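Local coordinates for SusD homolog (Bacteroides thetaiotaomicron, PDB 3SGH), which probably binds glycans at the cell surface, as a SusD-like outer-membrane lipoprotein thought to work beside a partner transporter, at residues A188-L193 with G218-V223; K210-V215 with K332-G337; R326-L331 with K405-V410. All blocks are in the same frame, centred on the assembly; numbering follows the deposited sequence.

Overall arrangement
Followed from the N terminus, the three contacts form a chain of overlapping loops. Contact 1 opens on helix 181-198 and closes at 218-223, just past helix 204-217. Before it closes, contact 2 has opened at 210-215, so the two cross; contact 2 closes far along the chain at 332-337. Contact 3 in turn opens at 326-331, shortly before that closure, and ends on helix 403-417, so contacts 2 and 3 also cross, whereas contacts 1 and 3 stand in series. K192 and E213 join contacts 1 and 2 by a salt bridge, and E221 and R326 join contacts 1 and 3. Together they tie helices 181-198, 204-217, 319-331 and 403-417 of the alpha-alpha superhelix.

Contact 1 (A188-L193 with G218-V223); sequences ANTLKL and GVMESV
A buried helix-to-loop contact joins N189, T190 and L193, on helix 181-198, to G218, V219 and M220, where the chain leaves helix 204-217. Its one directed link is a side-chain-to-backbone hydrogen bond from M220 N to T190 OG1, 3.0 Å long and fairly straight, with 162° at the hydrogen. T190 holds its hydroxyl beside its own backbone N and anti to its carbonyl carbon (chi1 -56°), a position from which OG1 also bonds to K186 O, one turn earlier. The hydroxyl is thus gripped twice, handing its proton to the helix carbonyl while accepting from the loop, and its rotation is fixed accordingly. The side chains of T190 and V219 run at about a right angle to each other, V219 CB lying 3.4 Å from T190 OG1. V219 points CG1 over the helix backbone, 3.8 Å from N189 O, and the same methyl meets the CD2 branch of L193 at 4.1 Å. N189, next to T190 in the helix, places its CB 3.3 Å from G218 O. G218 is the first residue to leave helical phi/psi, with positive phi, where any side chain would collide with the carbonyl oxygen before it, so glycine fits. Beyond V219 the loop is tied down by the salt bridge of E221 to R326, whose side chain also packs on V219. Two helices consecutive in sequence, with the chain leaving the second one brought back against the first, are consistent with the alpha-alpha superhelix of SusD-like proteins, a family grouped with the TPR clan.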
loop_
_atom_site.group_PDB
_atom_site.type_symbol
_atom_site.label_atom_id
_atom_site.label_comp_id
_atom_site.label_asym_id
_atom_site.label_seq_id
_atom_site.Cartn_x
_atom_site.Cartn_y
_atom_site.Cartn_z
ATOM N N ALA A 188 -2.087 14.096 6.604
ATOM C CA ALA A 188 -0.730 14.470 6.240
ATOM C C ALA A 188 0.309 13.982 7.275
ATOM O O ALA A 188 1.376 13.486 6.903
ATOM C CB ALA A 188 -0.618 15.971 6.005
ATOM N N ASN A 189 0.014 14.158 8.556
ATOM C CA ASN A 189 0.914 13.665 9.615
ATOM C C ASN A 189 0.994 12.158 9.664
ATOM O O ASN A 189 2.058 11.604 9.947
ATOM C CB ASN A 189 0.524 14.258 10.972
ATOM C CG ASN A 189 1.043 15.688 11.125
ATOM O OD1 ASN A 189 2.243 15.918 11.065
ATOM N ND2 ASN A 189 0.136 16.643 11.305
ATOM N N THR A 190 -0.096 11.475 9.328
ATOM C CA THR A 190 -0.090 10.020 9.348
ATOM C C THR A 190 0.758 9.519 8.164
ATOM O O THR A 190 1.504 8.546 8.277
ATOM C CB THR A 190 -1.512 9.426 9.285
ATOM O OG1 THR A 190 -2.317 9.939 10.358
ATOM C CG2 THR A 190 -1.489 7.909 9.380
ATOM N N LEU A 191 0.658 10.207 7.045
ATOM C CA LEU A 191 1.526 9.902 5.884
ATOM C C LEU A 191 2.975 10.142 6.211
ATOM O O LEU A 191 3.860 9.307 5.890
ATOM C CB LEU A 191 1.177 10.801 4.704
ATOM C CG LEU A 191 1.990 10.618 3.414
ATOM C CD1 LEU A 191 1.926 9.179 2.858
ATOM C CD2 LEU A 191 1.553 11.655 2.349
ATOM N N LYS A 192 3.221 11.249 6.890
ATOM C CA LYS A 192 4.570 11.571 7.358
ATOM C C LYS A 192 5.080 10.429 8.235
ATOM O O LYS A 192 6.194 9.967 8.072
ATOM C CB LYS A 192 4.606 12.891 8.101
ATOM C CG LYS A 192 6.001 13.309 8.585
ATOM C CD LYS A 192 5.920 14.763 9.123
ATOM C CE LYS A 192 7.234 15.229 9.698
ATOM N NZ LYS A 192 7.232 16.665 10.108
ATOM N N LEU A 193 4.237 9.928 9.130
ATOM C CA LEU A 193 4.636 8.801 9.994
ATOM C C LEU A 193 4.845 7.489 9.213
ATOM O O LEU A 193 5.836 6.765 9.475
ATOM C CB LEU A 193 3.624 8.609 11.116
ATOM C CG LEU A 193 3.899 7.523 12.130
ATOM C CD1 LEU A 193 5.258 7.773 12.794
ATOM C CD2 LEU A 193 2.772 7.505 13.183
ATOM N N GLY A 218 -0.124 15.482 14.975
ATOM C CA GLY A 218 -1.407 14.862 15.227
ATOM C C GLY A 218 -1.769 13.894 14.111
ATOM O O GLY A 218 -2.042 14.319 12.983
ATOM N N VAL A 219 -1.798 12.610 14.424
ATOM C CA VAL A 219 -2.143 11.597 13.415
ATOM C C VAL A 219 -3.622 11.226 13.570
ATOM O O VAL A 219 -4.327 11.715 14.480
ATOM C CB VAL A 219 -1.219 10.356 13.539
ATOM C CG1 VAL A 219 0.254 10.714 13.199
ATOM C CG2 VAL A 219 -1.302 9.741 14.965
HETATM N N MSE A 220 -4.103 10.351 12.700
HETATM C CA MSE A 220 -5.498 9.878 12.799
HETATM C C MSE A 220 -5.696 9.145 14.128
HETATM O O MSE A 220 -4.804 8.417 14.599
HETATM C CB MSE A 220 -5.851 8.940 11.655
HETATM C CG MSE A 220 -5.828 9.562 10.301
HETATM SE SE MSE A 220 -6.281 8.229 8.988
HETATM C CE MSE A 220 -6.120 9.442 7.486
ATOM N N GLU A 221 -6.858 9.358 14.748
ATOM C CA GLU A 221 -7.158 8.778 16.064
ATOM C C GLU A 221 -8.473 8.005 16.144
ATOM O O GLU A 221 -8.588 7.131 16.995
ATOM C CB GLU A 221 -7.191 9.854 17.133
ATOM C CG GLU A 221 -5.853 10.520 17.334
ATOM C CD GLU A 221 -4.852 9.659 18.090
ATOM O OE1 GLU A 221 -5.100 8.444 18.317
ATOM O OE2 GLU A 221 -3.791 10.217 18.493
ATOM N N SER A 222 -9.391 8.266 15.226
ATOM C CA SER A 222 -10.699 7.607 15.237
ATOM C C SER A 222 -11.163 7.279 13.832
ATOM O O SER A 222 -10.651 7.846 12.839
ATOM C CB SER A 222 -11.736 8.510 15.897
ATOM O OG SER A 222 -11.940 9.683 15.135
ATOM N N VAL A 223 -12.125 6.371 13.731
ATOM C CA VAL A 223 -12.614 5.915 12.407
ATOM C C VAL A 223 -13.142 7.046 11.523
ATOM O O VAL A 223 -13.039 6.958 10.298
ATOM C CB VAL A 223 -13.639 4.748 12.505
ATOM C CG1 VAL A 223 -12.972 3.518 13.093
ATOM C CG2 VAL A 223 -14.878 5.143 13.300
#

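Contact 2 (K210-V215 with K332-G337); sequences KAQEAV and KGWNMG
With CG anti to its carbonyl carbon (chi1 -70°) and the chain extended beyond, Q212 stretches from its helix to bring OE1 to N335 N, while M336, bent at both chi2 and chi3, turns its CE back onto A211, Q212 and V215. The hydrogen bond from N335 N to Q212 OE1 is 2.9 Å long and almost straight, 173° at the hydrogen. The donor comes from above the carbonyl plane of the glutamine, 36° out of it. Q208 NE2 gives OE1 a second partner, so this oxygen links two turns of its own helix to the loop. The selenomethionine crosses both Q212 and V215 at about a right angle, with M336 CE 3.6 Å from V215 CG2 and M336 CE 3.7 Å from Q212 CG. V215 turns its other branch to the backbone, CG1 lying 3.5 Å from M336 O. Packing is tight at A211, whose CB approaches W334 CZ3 obliquely to 3.3 Å. K332 rests its CD on one face of the indole, 3.5 Å above the plane and offset toward the rim. Just before the tryptophan, G333 ends helix 319-331 with a Schellman motif, which turns the chain toward helix 204-217. The loop then leads on to helix 340-354, and W334, touching I197 and A207, fits against both helix 181-198 and helix 204-217.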
loop_
_atom_site.group_PDB
_atom_site.type_symbol
_atom_site.label_atom_id
_atom_site.label_comp_id
_atom_site.label_asym_id
_atom_site.label_seq_id
_atom_site.Cartn_x
_atom_site.Cartn_y
_atom_site.Cartn_z
ATOM N N LYS A 210 11.453 12.644 12.247
ATOM C CA LYS A 210 10.225 12.872 11.498
ATOM C C LYS A 210 8.968 12.219 12.128
ATOM O O LYS A 210 7.871 12.842 12.154
ATOM C CB LYS A 210 10.362 12.375 10.057
ATOM C CG LYS A 210 11.404 13.123 9.245
ATOM C CD LYS A 210 10.999 14.554 9.000
ATOM C CE LYS A 210 11.962 15.315 8.128
ATOM N NZ LYS A 210 12.896 16.184 8.885
ATOM N N ALA A 211 9.127 11.004 12.638
ATOM C CA ALA A 211 7.994 10.271 13.231
ATOM C C ALA A 211 7.482 11.025 14.467
ATOM O O ALA A 211 6.260 11.190 14.670
ATOM C CB ALA A 211 8.371 8.853 13.580
ATOM N N GLN A 212 8.403 11.461 15.303
ATOM C CA GLN A 212 8.053 12.217 16.518
ATOM C C GLN A 212 7.376 13.556 16.186
ATOM O O GLN A 212 6.376 13.921 16.824
ATOM C CB GLN A 212 9.244 12.347 17.470
ATOM C CG GLN A 212 9.562 10.998 18.081
ATOM C CD GLN A 212 10.735 10.911 19.008
ATOM O OE1 GLN A 212 11.013 9.826 19.519
ATOM N NE2 GLN A 212 11.398 12.025 19.282
ATOM N N GLU A 213 7.879 14.263 15.190
ATOM C CA GLU A 213 7.180 15.445 14.680
ATOM C C GLU A 213 5.772 15.138 14.245
ATOM O O GLU A 213 4.841 15.905 14.539
ATOM C CB GLU A 213 7.933 16.079 13.526
ATOM C CG GLU A 213 9.229 16.782 13.932
ATOM C CD GLU A 213 10.106 17.150 12.735
ATOM O OE1 GLU A 213 9.706 16.942 11.551
ATOM O OE2 GLU A 213 11.227 17.643 12.975
ATOM N N ALA A 214 5.617 14.055 13.471
ATOM C CA ALA A 214 4.316 13.616 12.994
ATOM C C ALA A 214 3.355 13.365 14.139
ATOM O O ALA A 214 2.207 13.822 14.089
ATOM C CB ALA A 214 4.426 12.384 12.127
ATOM N N VAL A 215 3.836 12.700 15.187
ATOM C CA VAL A 215 2.994 12.380 16.335
ATOM C C VAL A 215 2.551 13.642 17.078
ATOM O O VAL A 215 1.389 13.770 17.429
ATOM C CB VAL A 215 3.711 11.379 17.281
ATOM C CG1 VAL A 215 2.884 11.177 18.565
ATOM C CG2 VAL A 215 3.893 10.091 16.531
ATOM N N LYS A 332 10.511 0.385 18.719
ATOM C CA LYS A 332 11.841 0.870 18.340
ATOM C C LYS A 332 12.484 1.715 19.454
ATOM O O LYS A 332 13.625 2.171 19.331
ATOM C CB LYS A 332 11.754 1.698 17.065
ATOM C CG LYS A 332 11.481 0.921 15.804
ATOM C CD LYS A 332 11.362 1.916 14.643
ATOM C CE LYS A 332 11.091 1.253 13.322
ATOM N NZ LYS A 332 12.195 0.359 12.913
ATOM N N GLY A 333 11.741 1.998 20.513
ATOM C CA GLY A 333 12.201 2.919 21.541
ATOM C C GLY A 333 11.917 4.384 21.281
ATOM O O GLY A 333 12.427 5.239 22.017
ATOM N N TRP A 334 11.094 4.698 20.274
ATOM C CA TRP A 334 10.743 6.088 19.970
ATOM C C TRP A 334 9.688 6.578 20.969
ATOM O O TRP A 334 9.016 5.775 21.622
ATOM C CB TRP A 334 10.226 6.224 18.543
ATOM C CG TRP A 334 11.207 5.849 17.461
ATOM C CD1 TRP A 334 12.529 5.498 17.579
ATOM C CD2 TRP A 334 10.905 5.816 16.060
ATOM N NE1 TRP A 334 13.054 5.248 16.327
ATOM C CE2 TRP A 334 12.079 5.441 15.386
ATOM C CE3 TRP A 334 9.745 6.073 15.321
ATOM C CZ2 TRP A 334 12.133 5.336 13.994
ATOM C CZ3 TRP A 334 9.792 5.938 13.941
ATOM C CH2 TRP A 334 10.990 5.566 13.298
ATOM N N ASN A 335 9.537 7.896 21.077
ATOM C CA ASN A 335 8.562 8.449 21.981
ATOM C C ASN A 335 7.298 8.766 21.186
ATOM O O ASN A 335 7.271 9.756 20.479
ATOM C CB ASN A 335 9.145 9.710 22.647
ATOM C CG ASN A 335 10.460 9.422 23.414
ATOM O OD1 ASN A 335 11.430 10.155 23.292
ATOM N ND2 ASN A 335 10.481 8.377 24.159
HETATM N N MSE A 336 6.288 7.909 21.305
HETATM C CA MSE A 336 5.112 7.930 20.426
HETATM C C MSE A 336 3.827 8.340 21.166
HETATM O O MSE A 336 2.749 8.380 20.601
HETATM C CB MSE A 336 4.936 6.561 19.748
HETATM C CG MSE A 336 6.122 6.140 18.835
HETATM SE SE MSE A 336 5.946 6.860 17.116
HETATM C CE MSE A 336 7.003 8.465 17.333
ATOM N N GLY A 337 3.951 8.715 22.424
ATOM C CA GLY A 337 2.758 9.110 23.187
ATOM C C GLY A 337 2.007 7.959 23.840
ATOM O O GLY A 337 0.864 8.126 24.284
#

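Contact 3 (R326-L331 with K405-V410); sequences RAEGAL and KKLERV
L331 lays its CD1 methyl over the backbone of the facing helix, 3.7 Å from K406 O, and sets CD2 against the aliphatic part of K406, 3.9 Å from that lysine's CB. The lysine chain crosses it obliquely and carries NZ onward to D399 O. The CD1 branch of L331 also meets V410 CG2 at 3.9 Å. One turn back, A327 CB approaches the other valine methyl, V410 CG1, to 4.0 Å. E328, with CG anti to the backbone N (chi1 -177°) and the chain extended, runs at a slant past L407. Its OE2 stands 3.5 Å from L407 CD1 and forms a salt bridge with R431 NH1. Shortening L331 to an alanine removes both methyls and is likely to open a gap beside K406 and leave V410 CG2 without one of its neighbours. The short segments run nearly antiparallel, at 172°, with their axes 10.0 Å apart. On helix 319-331, R326 touches L193 and E328 touches I197, which places this helix against helix 181-198 as well as helix 403-417, while helix 340-354 touches both members of the pair, at L331 through A340 and at R409 through Y344.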
loop_
_atom_site.group_PDB
_atom_site.type_symbol
_atom_site.label_atom_id
_atom_site.label_comp_id
_atom_site.label_asym_id
_atom_site.label_seq_id
_atom_site.Cartn_x
_atom_site.Cartn_y
_atom_site.Cartn_z
ATOM N N ARG A 326 2.504 3.813 15.244
ATOM C CA ARG A 326 2.954 4.216 16.580
ATOM C C ARG A 326 3.350 3.008 17.423
ATOM O O ARG A 326 4.292 3.084 18.203
ATOM C CB ARG A 326 1.878 5.087 17.288
ATOM C CG ARG A 326 1.804 6.489 16.683
ATOM C CD ARG A 326 0.750 7.352 17.334
ATOM N NE ARG A 326 -0.584 6.890 17.000
ATOM C CZ ARG A 326 -1.708 7.394 17.502
ATOM N NH1 ARG A 326 -1.665 8.404 18.367
ATOM N NH2 ARG A 326 -2.875 6.911 17.129
ATOM N N ALA A 327 2.672 1.878 17.262
ATOM C CA ALA A 327 3.046 0.680 18.003
ATOM C C ALA A 327 4.462 0.278 17.619
ATOM O O ALA A 327 5.270 0.001 18.478
ATOM C CB ALA A 327 2.050 -0.471 17.742
ATOM N N GLU A 328 4.752 0.248 16.305
ATOM C CA GLU A 328 6.075 -0.099 15.829
ATOM C C GLU A 328 7.107 0.924 16.329
ATOM O O GLU A 328 8.168 0.538 16.761
ATOM C CB GLU A 328 6.144 -0.270 14.294
ATOM C CG GLU A 328 7.553 -0.706 13.891
ATOM C CD GLU A 328 7.736 -1.085 12.433
ATOM O OE1 GLU A 328 6.822 -0.871 11.611
ATOM O OE2 GLU A 328 8.864 -1.597 12.139
ATOM N N GLY A 329 6.792 2.214 16.231
ATOM C CA GLY A 329 7.662 3.251 16.739
ATOM C C GLY A 329 7.970 3.007 18.211
ATOM O O GLY A 329 9.126 3.115 18.633
ATOM N N ALA A 330 6.966 2.621 18.982
ATOM C CA ALA A 330 7.204 2.328 20.402
ATOM C C ALA A 330 8.154 1.150 20.609
ATOM O O ALA A 330 9.036 1.203 21.497
ATOM C CB ALA A 330 5.838 2.134 21.154
ATOM N N LEU A 331 7.990 0.091 19.819
ATOM C CA LEU A 331 8.921 -1.059 19.832
ATOM C C LEU A 331 10.370 -0.656 19.531
ATOM O O LEU A 331 11.335 -1.266 20.040
ATOM C CB LEU A 331 8.483 -2.112 18.825
ATOM C CG LEU A 331 7.173 -2.857 19.189
ATOM C CD1 LEU A 331 6.956 -3.879 18.081
ATOM C CD2 LEU A 331 7.297 -3.520 20.567
ATOM N N LYS A 405 9.198 -11.259 17.795
ATOM C CA LYS A 405 7.792 -11.696 17.957
ATOM C C LYS A 405 6.846 -10.505 18.147
ATOM O O LYS A 405 5.743 -10.442 17.552
ATOM C CB LYS A 405 7.648 -12.656 19.143
ATOM C CG LYS A 405 8.008 -14.092 18.765
ATOM C CD LYS A 405 8.360 -14.975 19.967
ATOM C CE LYS A 405 7.155 -15.689 20.551
ATOM N NZ LYS A 405 7.512 -16.959 21.238
ATOM N N LYS A 406 7.277 -9.536 18.973
ATOM C CA LYS A 406 6.479 -8.309 19.149
ATOM C C LYS A 406 6.299 -7.592 17.818
ATOM O O LYS A 406 5.204 -7.100 17.519
ATOM C CB LYS A 406 7.116 -7.356 20.163
ATOM C CG LYS A 406 7.161 -7.932 21.591
ATOM C CD LYS A 406 7.512 -6.829 22.597
ATOM C CE LYS A 406 7.315 -7.257 24.028
ATOM N NZ LYS A 406 7.886 -6.202 24.952
ATOM N N LEU A 407 7.358 -7.518 17.037
ATOM C CA LEU A 407 7.279 -6.832 15.741
ATOM C C LEU A 407 6.366 -7.575 14.778
ATOM O O LEU A 407 5.520 -6.949 14.106
ATOM C CB LEU A 407 8.669 -6.662 15.170
ATOM C CG LEU A 407 8.769 -5.836 13.885
ATOM C CD1 LEU A 407 8.210 -4.447 14.073
ATOM C CD2 LEU A 407 10.241 -5.795 13.340
ATOM N N GLU A 408 6.514 -8.902 14.706
ATOM C CA GLU A 408 5.689 -9.689 13.790
ATOM C C GLU A 408 4.211 -9.582 14.177
ATOM O O GLU A 408 3.346 -9.474 13.304
ATOM C CB GLU A 408 6.118 -11.147 13.765
ATOM C CG GLU A 408 5.294 -11.964 12.761
ATOM C CD GLU A 408 5.707 -13.399 12.565
ATOM O OE1 GLU A 408 6.584 -13.917 13.306
ATOM O OE2 GLU A 408 5.136 -14.010 11.603
ATOM N N ARG A 409 3.945 -9.558 15.472
ATOM C CA ARG A 409 2.595 -9.392 15.963
ATOM C C ARG A 409 1.991 -8.058 15.514
ATOM O O ARG A 409 0.892 -8.024 14.928
ATOM C CB ARG A 409 2.584 -9.486 17.489
ATOM C CG ARG A 409 1.209 -9.368 18.091
ATOM C CD ARG A 409 1.181 -9.837 19.541
ATOM N NE ARG A 409 1.265 -11.293 19.612
ATOM C CZ ARG A 409 2.266 -12.027 20.098
ATOM N NH1 ARG A 409 3.344 -11.483 20.665
ATOM N NH2 ARG A 409 2.157 -13.347 20.058
ATOM N N VAL A 410 2.719 -6.965 15.776
ATOM C CA VAL A 410 2.279 -5.646 15.313
ATOM C C VAL A 410 2.023 -5.612 13.784
ATOM O O VAL A 410 0.972 -5.188 13.309
ATOM C CB VAL A 410 3.256 -4.563 15.777
ATOM C CG1 VAL A 410 3.056 -3.224 15.067
ATOM C CG2 VAL A 410 3.178 -4.411 17.327
#